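Local coordinates for ribonuclease P protein component 3 (Thermococcus kodakarensis KOD1, PDB 3WYZ) that probably serves as a protein subunit of ribonuclease P, the RNA-based enzyme that matures tRNA by cutting the 5' leader from its precursors, at residues Lys38-Glu43 and Gly49-Glu54; Ala102-Val107 and Ala127-Arg132; Phe139-Leu144 and Glu184-Arg189. One frame throughout, in Å; residues are numbered along the deposited sequence.

Contact 1. Residues Lys38-Glu43 and Gly49-Glu54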
# COMPACT_ATOMS: atom_id res chain seq x y z
N LYS A 38 -6.40 -8.31 -3.44
CA LYS A 38 -7.12 -9.37 -2.74
C LYS A 38 -6.63 -9.41 -1.29
O LYS A 38 -5.45 -9.65 -1.03
CB LYS A 38 -6.87 -10.72 -3.41
CG LYS A 38 -7.62 -11.88 -2.77
CD LYS A 38 -7.00 -13.22 -3.13
CE LYS A 38 -7.79 -14.39 -2.54
NZ LYS A 38 -7.80 -14.40 -1.06
N LYS A 39 -7.54 -9.15 -0.36
CA LYS A 39 -7.23 -9.17 1.06
C LYS A 39 -7.16 -10.62 1.52
O LYS A 39 -8.07 -11.41 1.24
CB LYS A 39 -8.28 -8.38 1.83
CG LYS A 39 -7.87 -8.01 3.25
CD LYS A 39 -8.72 -6.87 3.77
CE LYS A 39 -8.40 -6.55 5.22
NZ LYS A 39 -9.10 -5.33 5.70
N LEU A 40 -6.09 -10.98 2.23
CA LEU A 40 -5.83 -12.36 2.60
C LEU A 40 -5.43 -12.52 4.07
O LEU A 40 -4.33 -12.13 4.47
CB LEU A 40 -4.73 -12.93 1.70
CG LEU A 40 -4.33 -14.39 1.91
CD1 LEU A 40 -5.56 -15.30 1.95
CD2 LEU A 40 -3.37 -14.83 0.82
N VAL A 41 -6.33 -13.11 4.85
CA VAL A 41 -6.13 -13.32 6.29
C VAL A 41 -5.61 -14.74 6.53
O VAL A 41 -6.25 -15.71 6.13
CB VAL A 41 -7.43 -13.12 7.08
CG1 VAL A 41 -7.14 -13.05 8.57
CG2 VAL A 41 -8.17 -11.87 6.60
N LEU A 42 -4.45 -14.85 7.19
CA LEU A 42 -3.77 -16.13 7.35
C LEU A 42 -3.36 -16.42 8.80
O LEU A 42 -2.73 -15.60 9.45
CB LEU A 42 -2.52 -16.16 6.46
CG LEU A 42 -2.58 -16.94 5.14
CD1 LEU A 42 -3.89 -16.74 4.39
CD2 LEU A 42 -1.39 -16.56 4.26
N GLU A 43 -3.74 -17.60 9.28
CA GLU A 43 -3.25 -18.14 10.55
C GLU A 43 -3.46 -19.68 10.58
O GLU A 43 -4.37 -20.18 11.23
CB GLU A 43 -3.93 -17.47 11.75
CG GLU A 43 -5.44 -17.29 11.64
CD GLU A 43 -6.08 -16.91 12.97
OE1 GLU A 43 -5.36 -16.52 13.91
OE2 GLU A 43 -7.32 -17.01 13.07
N GLY A 49 -2.62 -24.21 -4.05
CA GLY A 49 -3.32 -24.60 -5.27
C GLY A 49 -4.58 -23.79 -5.51
O GLY A 49 -4.88 -23.41 -6.64
N SER A 50 -5.31 -23.53 -4.43
CA SER A 50 -6.52 -22.71 -4.47
C SER A 50 -6.18 -21.24 -4.71
O SER A 50 -6.90 -20.54 -5.42
CB SER A 50 -7.29 -22.86 -3.16
OG SER A 50 -8.53 -22.18 -3.21
N LEU A 51 -5.08 -20.78 -4.11
CA LEU A 51 -4.64 -19.38 -4.23
C LEU A 51 -4.32 -19.02 -5.67
O LEU A 51 -4.79 -18.00 -6.19
CB LEU A 51 -3.41 -19.12 -3.35
CG LEU A 51 -3.32 -17.77 -2.64
CD1 LEU A 51 -3.55 -16.61 -3.59
CD2 LEU A 51 -4.31 -17.71 -1.48
N LYS A 52 -3.51 -19.85 -6.33
CA LYS A 52 -3.13 -19.62 -7.72
C LYS A 52 -4.34 -19.65 -8.66
O LYS A 52 -4.37 -18.91 -9.64
CB LYS A 52 -2.08 -20.63 -8.16
CG LYS A 52 -0.71 -20.39 -7.55
CD LYS A 52 0.30 -21.42 -8.04
CE LYS A 52 1.73 -21.01 -7.72
NZ LYS A 52 2.20 -19.86 -8.55
N GLU A 53 -5.31 -20.51 -8.37
CA GLU A 53 -6.55 -20.59 -9.15
C GLU A 53 -7.33 -19.28 -9.01
O GLU A 53 -7.90 -18.80 -9.98
CB GLU A 53 -7.41 -21.77 -8.68
CG GLU A 53 -8.63 -22.06 -9.55
CD GLU A 53 -9.87 -21.24 -9.19
OE1 GLU A 53 -10.10 -20.99 -7.98
OE2 GLU A 53 -10.62 -20.85 -10.11
N GLU A 54 -7.34 -18.73 -7.80
CA GLU A 54 -7.98 -17.45 -7.55
C GLU A 54 -7.23 -16.31 -8.25
O GLU A 54 -7.84 -15.48 -8.91
CB GLU A 54 -8.04 -17.18 -6.04
CG GLU A 54 -8.85 -15.95 -5.64
CD GLU A 54 -10.35 -16.20 -5.57
OE1 GLU A 54 -10.83 -17.20 -6.15
OE2 GLU A 54 -11.04 -15.38 -4.93

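Contact 2. Residues Ala102-Val107 and Ala127-Arg132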
# COMPACT_ATOMS: atom_id res chain seq x y z
N ALA A 102 8.14 -7.57 7.01
CA ALA A 102 7.73 -7.16 5.68
C ALA A 102 8.87 -6.45 4.96
O ALA A 102 9.12 -6.69 3.78
CB ALA A 102 6.51 -6.26 5.75
N ILE A 103 9.57 -5.58 5.69
CA ILE A 103 10.72 -4.85 5.16
C ILE A 103 11.87 -5.81 4.88
O ILE A 103 12.45 -5.79 3.79
CB ILE A 103 11.23 -3.76 6.14
CG1 ILE A 103 10.16 -2.67 6.36
CG2 ILE A 103 12.54 -3.15 5.64
CD1 ILE A 103 9.74 -1.92 5.12
N GLU A 104 12.20 -6.63 5.88
CA GLU A 104 13.33 -7.57 5.79
C GLU A 104 13.21 -8.54 4.61
O GLU A 104 14.19 -8.84 3.93
CB GLU A 104 13.49 -8.36 7.10
CG GLU A 104 14.11 -7.55 8.24
CD GLU A 104 14.13 -8.28 9.58
OE1 GLU A 104 13.27 -9.16 9.82
OE2 GLU A 104 15.00 -7.95 10.42
N SER A 105 11.99 -9.00 4.35
CA SER A 105 11.73 -9.97 3.29
C SER A 105 11.70 -9.39 1.86
O SER A 105 11.54 -10.14 0.90
CB SER A 105 10.42 -10.70 3.57
OG SER A 105 10.49 -11.33 4.84
N GLY A 106 11.84 -8.07 1.72
CA GLY A 106 11.87 -7.45 0.40
C GLY A 106 10.52 -7.50 -0.30
O GLY A 106 10.43 -7.78 -1.49
N VAL A 107 9.48 -7.22 0.46
CA VAL A 107 8.12 -7.21 -0.06
C VAL A 107 7.91 -5.95 -0.90
O VAL A 107 8.63 -4.96 -0.75
CB VAL A 107 7.10 -7.31 1.11
CG1 VAL A 107 6.69 -5.94 1.63
CG2 VAL A 107 5.90 -8.12 0.71
N ALA A 127 13.10 2.64 8.40
CA ALA A 127 13.23 3.52 7.24
C ALA A 127 14.48 3.17 6.46
O ALA A 127 14.44 3.09 5.23
CB ALA A 127 13.26 4.98 7.67
N GLY A 128 15.57 2.95 7.19
CA GLY A 128 16.84 2.55 6.60
C GLY A 128 16.76 1.23 5.86
O GLY A 128 17.19 1.14 4.72
N MET A 129 16.19 0.22 6.51
CA MET A 129 16.06 -1.10 5.89
C MET A 129 15.14 -1.08 4.67
O MET A 129 15.40 -1.78 3.69
CB MET A 129 15.53 -2.13 6.89
CG MET A 129 16.52 -2.51 7.97
SD MET A 129 15.95 -3.93 8.93
CE MET A 129 14.58 -3.21 9.82
N ALA A 130 14.09 -0.27 4.72
CA ALA A 130 13.16 -0.15 3.60
C ALA A 130 13.84 0.42 2.34
O ALA A 130 13.55 -0.01 1.22
CB ALA A 130 11.97 0.71 3.98
N ALA A 131 14.73 1.38 2.53
CA ALA A 131 15.46 1.98 1.42
C ALA A 131 16.47 0.99 0.83
O ALA A 131 16.56 0.83 -0.39
CB ALA A 131 16.16 3.25 1.88
N ARG A 132 17.20 0.29 1.70
CA ARG A 132 18.19 -0.70 1.26
C ARG A 132 17.55 -1.96 0.69
O ARG A 132 18.19 -2.66 -0.09
CB ARG A 132 19.14 -1.09 2.40
CG ARG A 132 19.84 0.07 3.09
CD ARG A 132 20.50 1.03 2.12
NE ARG A 132 21.56 0.39 1.33
CZ ARG A 132 22.33 1.05 0.47
NH1 ARG A 132 22.16 2.36 0.27
NH2 ARG A 132 23.27 0.41 -0.21

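Contact 3. Residues Phe139-Leu144 and Glu184-Arg189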
# COMPACT_ATOMS: atom_id res chain seq x y z
N PHE A 139 0.75 4.84 1.75
CA PHE A 139 -0.03 5.79 2.54
C PHE A 139 -1.50 5.67 2.19
O PHE A 139 -1.97 6.28 1.22
CB PHE A 139 0.45 7.22 2.28
CG PHE A 139 1.81 7.51 2.84
CD1 PHE A 139 2.94 7.26 2.10
CD2 PHE A 139 1.94 8.03 4.12
CE1 PHE A 139 4.19 7.53 2.61
CE2 PHE A 139 3.19 8.29 4.64
CZ PHE A 139 4.32 8.04 3.89
N SER A 140 -2.23 4.88 2.97
CA SER A 140 -3.65 4.61 2.72
C SER A 140 -4.51 5.76 3.23
O SER A 140 -4.30 6.25 4.34
CB SER A 140 -4.08 3.30 3.37
OG SER A 140 -4.12 3.42 4.79
N LEU A 141 -5.48 6.18 2.43
CA LEU A 141 -6.46 7.17 2.85
C LEU A 141 -7.60 6.55 3.67
O LEU A 141 -8.29 7.26 4.39
CB LEU A 141 -7.01 7.88 1.61
CG LEU A 141 -8.14 8.90 1.77
CD1 LEU A 141 -7.80 10.02 2.74
CD2 LEU A 141 -8.49 9.48 0.40
N SER A 142 -7.77 5.23 3.57
CA SER A 142 -8.92 4.52 4.16
C SER A 142 -9.18 4.82 5.65
O SER A 142 -10.32 5.09 6.01
CB SER A 142 -8.77 3.00 3.98
OG SER A 142 -10.02 2.37 4.12
N PRO A 143 -8.15 4.76 6.51
CA PRO A 143 -8.37 5.01 7.94
C PRO A 143 -8.94 6.40 8.26
O PRO A 143 -9.68 6.55 9.23
CB PRO A 143 -6.97 4.86 8.55
CG PRO A 143 -6.19 4.06 7.56
CD PRO A 143 -6.73 4.47 6.22
N LEU A 144 -8.60 7.41 7.46
CA LEU A 144 -9.05 8.78 7.69
C LEU A 144 -10.55 8.98 7.46
O LEU A 144 -11.15 9.85 8.09
CB LEU A 144 -8.26 9.76 6.83
CG LEU A 144 -6.81 9.99 7.23
CD1 LEU A 144 -6.10 10.80 6.15
CD2 LEU A 144 -6.72 10.69 8.57
N GLU A 184 -15.22 4.94 -1.02
CA GLU A 184 -13.89 5.27 -0.52
C GLU A 184 -12.87 5.59 -1.62
O GLU A 184 -11.73 5.96 -1.33
CB GLU A 184 -13.36 4.12 0.35
CG GLU A 184 -14.24 3.81 1.55
CD GLU A 184 -13.67 2.75 2.46
OE1 GLU A 184 -12.63 2.14 2.10
OE2 GLU A 184 -14.25 2.51 3.54
N VAL A 185 -13.27 5.46 -2.89
CA VAL A 185 -12.40 5.81 -4.01
C VAL A 185 -12.38 7.33 -4.19
O VAL A 185 -13.43 7.96 -4.25
CB VAL A 185 -12.88 5.15 -5.32
CG1 VAL A 185 -11.93 5.45 -6.47
CG2 VAL A 185 -13.00 3.64 -5.15
N ARG A 186 -11.19 7.90 -4.27
CA ARG A 186 -11.02 9.34 -4.50
C ARG A 186 -10.09 9.56 -5.70
O ARG A 186 -9.21 8.75 -5.97
CB ARG A 186 -10.42 10.02 -3.27
CG ARG A 186 -11.20 9.83 -1.97
CD ARG A 186 -12.42 10.74 -1.85
NE ARG A 186 -13.68 9.99 -1.92
CZ ARG A 186 -14.68 10.23 -2.77
NH1 ARG A 186 -15.76 9.46 -2.72
NH2 ARG A 186 -14.62 11.22 -3.66
N GLY A 187 -10.30 10.67 -6.40
CA GLY A 187 -9.53 10.97 -7.61
C GLY A 187 -8.09 11.35 -7.31
O GLY A 187 -7.75 11.63 -6.16
N PRO A 188 -7.24 11.38 -8.36
CA PRO A 188 -5.82 11.72 -8.20
C PRO A 188 -5.59 13.02 -7.44
O PRO A 188 -4.73 13.08 -6.57
CB PRO A 188 -5.32 11.86 -9.64
CG PRO A 188 -6.26 11.05 -10.46
CD PRO A 188 -7.59 11.13 -9.77
N ARG A 189 -6.37 14.05 -7.77
CA ARG A 189 -6.24 15.36 -7.15
C ARG A 189 -6.49 15.31 -5.65
O ARG A 189 -5.81 15.97 -4.88
CB ARG A 189 -7.18 16.36 -7.84
CG ARG A 189 -6.92 17.81 -7.48
CD ARG A 189 -7.75 18.75 -8.34
NE ARG A 189 -7.13 19.01 -9.64
CZ ARG A 189 -7.42 18.39 -10.79
NH1 ARG A 189 -8.34 17.43 -10.84
NH2 ARG A 189 -6.78 18.74 -11.90

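Contact 1. Residues Lys38-Glu43 and Gly49-Glu54
K38 and L40 of strand 33-41 face E54 and L51 of helix 48-62, and the two pairs join the first two elements of a beta-alpha-beta unit in this TIM barrel-like fold. K38 and L51 lose the most surface here. The helix follows the strand after a short connection and returns alongside it, while strand 65-70 completes the unit and bonds to the backbone of K38 and L40.

The K38 chain leaves the strand with CG anti to the backbone N (chi1 -178°), which sends its methylenes out toward the helix. There it meets E54 at about a right angle, CE lying 3.6 Å from CG of E54 and CD 4.1 Å from that same carbon. A lysine suits the partly exposed border, because its long aliphatic shaft can pack while the ammonium need not be buried. A turn at the last torsion (chi4 -64°) leaves NZ of K38 5.1 Å from OE2 of E54, too far for a salt bridge, though the opposite charges would probably still attract weakly.

L51, one turn before E54 on the helix, is buried, which suits an all-carbon side chain. It and L40 reach toward each other tip to tip, while K38 and L40 also rest on L67 of strand 65-70. Leucine fits both places because each can offer a methyl to the other without any polar atom to satisfy. The meeting itself is made by one methyl from each side, CD2 of L40 at 3.8 Å from CD2 of L51.

Contact 2. Residues Ala102-Val107 and Ala127-Arg132
Two successive helices on the outside of the TIM barrel-like sheet, 96-104 and 124-133, meet where I103 packs against M129 and A130. CG1 of I103 stands anti to the carbonyl carbon (chi1 -63°), which leaves CG2 anti to the backbone N and directed at the other helix. CG2 lies 3.4 Å from CB of M129, tighter than usual van der Waals contact, and is equally near the backbone N of A130. CD1 reaches on to CB of A130 at 3.6 Å. Alanine suits this spot, since its single methyl lets the helices approach until the CA atoms of I103 and A130 are 5.5 Å apart. Cut back to an alanine, I103 would lose both CG2 and CD1, which is likely to open a gap beside the A130 methyl and leave M129 CB without its close neighbour.

Farther along the M129 chain, SD sits 4.1 Å from CG of E104. The glutamate thus lends a methylene to the interface, while its carboxylate is salt-bridged to R100. Just beyond helix 96-104, G106 has positive phi, where glycine is favoured; its N bonds to the O of I103, and V107 N bonds weakly to A102 O. These two bonds make a Schellman motif, and the contact beside it is the side-by-side packing of neighbouring outer helices in a TIM barrel-like fold.

Contact 3. Residues Phe139-Leu144 and Glu184-Arg189
R186 meets L141 where the loop leading into helix 188-198 passes the end of strand 136-140. Its CB is 4.2 Å from CD2 of L141, a glancing touch. The next atom, CG, makes the real contact, at 3.6 Å from that same methyl, because chi1 of -56° sets CG anti to the carbonyl carbon. Past CG the chain bends at chi2 and again at chi3, and the guanidinium turns back on its own loop, where NH1 is hydrogen-bonded to the O of W183. Arginine suits this partly exposed edge: its first carbons pack on the leucine, and its charged end is met by a backbone carbonyl. L141 in turn also leans on L191 and L194 of helix 188-198, so its branched end meets other leucines.

One residue after L141 and two before R186, S142 and E184 bring polar groups together. OG of S142, anti to its backbone N, lies 3.3 Å from OE1 of E184, and the carboxylate oxygen OE1 is hydrogen-bonded to the backbone N of E180. A bound glycerol, probably from the crystallisation liquor, lies about 3 Å from the S142 side chain. G187 then takes the N-cap place before the helix. The two loops follow the neighbouring parallel strands 136-140 and 173-176, so the contact belongs to the C-terminal, loop-bearing end of a TIM barrel-like sheet.

Followed from the N terminus, the three contacts come in series, with none enclosing or crossing another. Contact 1 closes the shortest loop, with five residues between its segments, at the turn from strand 33-41 into helix 48-62. Contact 2 spans nineteen residues, among them strand 109-111, and joins helices 96-104 and 124-133. Helix 124-133 leads directly into strand 136-140, whose end contact 3 ties to the loop entering helix 188-198; this last loop is the longest, taking in helix 149-168 and the outermost strand 173-176. The centres lie 24 to 25 Å apart and no two contacts touch. Contacts 2 and 3 fall on opposite sides of the chain's centre, while contacts 1 and 3 both reach the same parallel sheet.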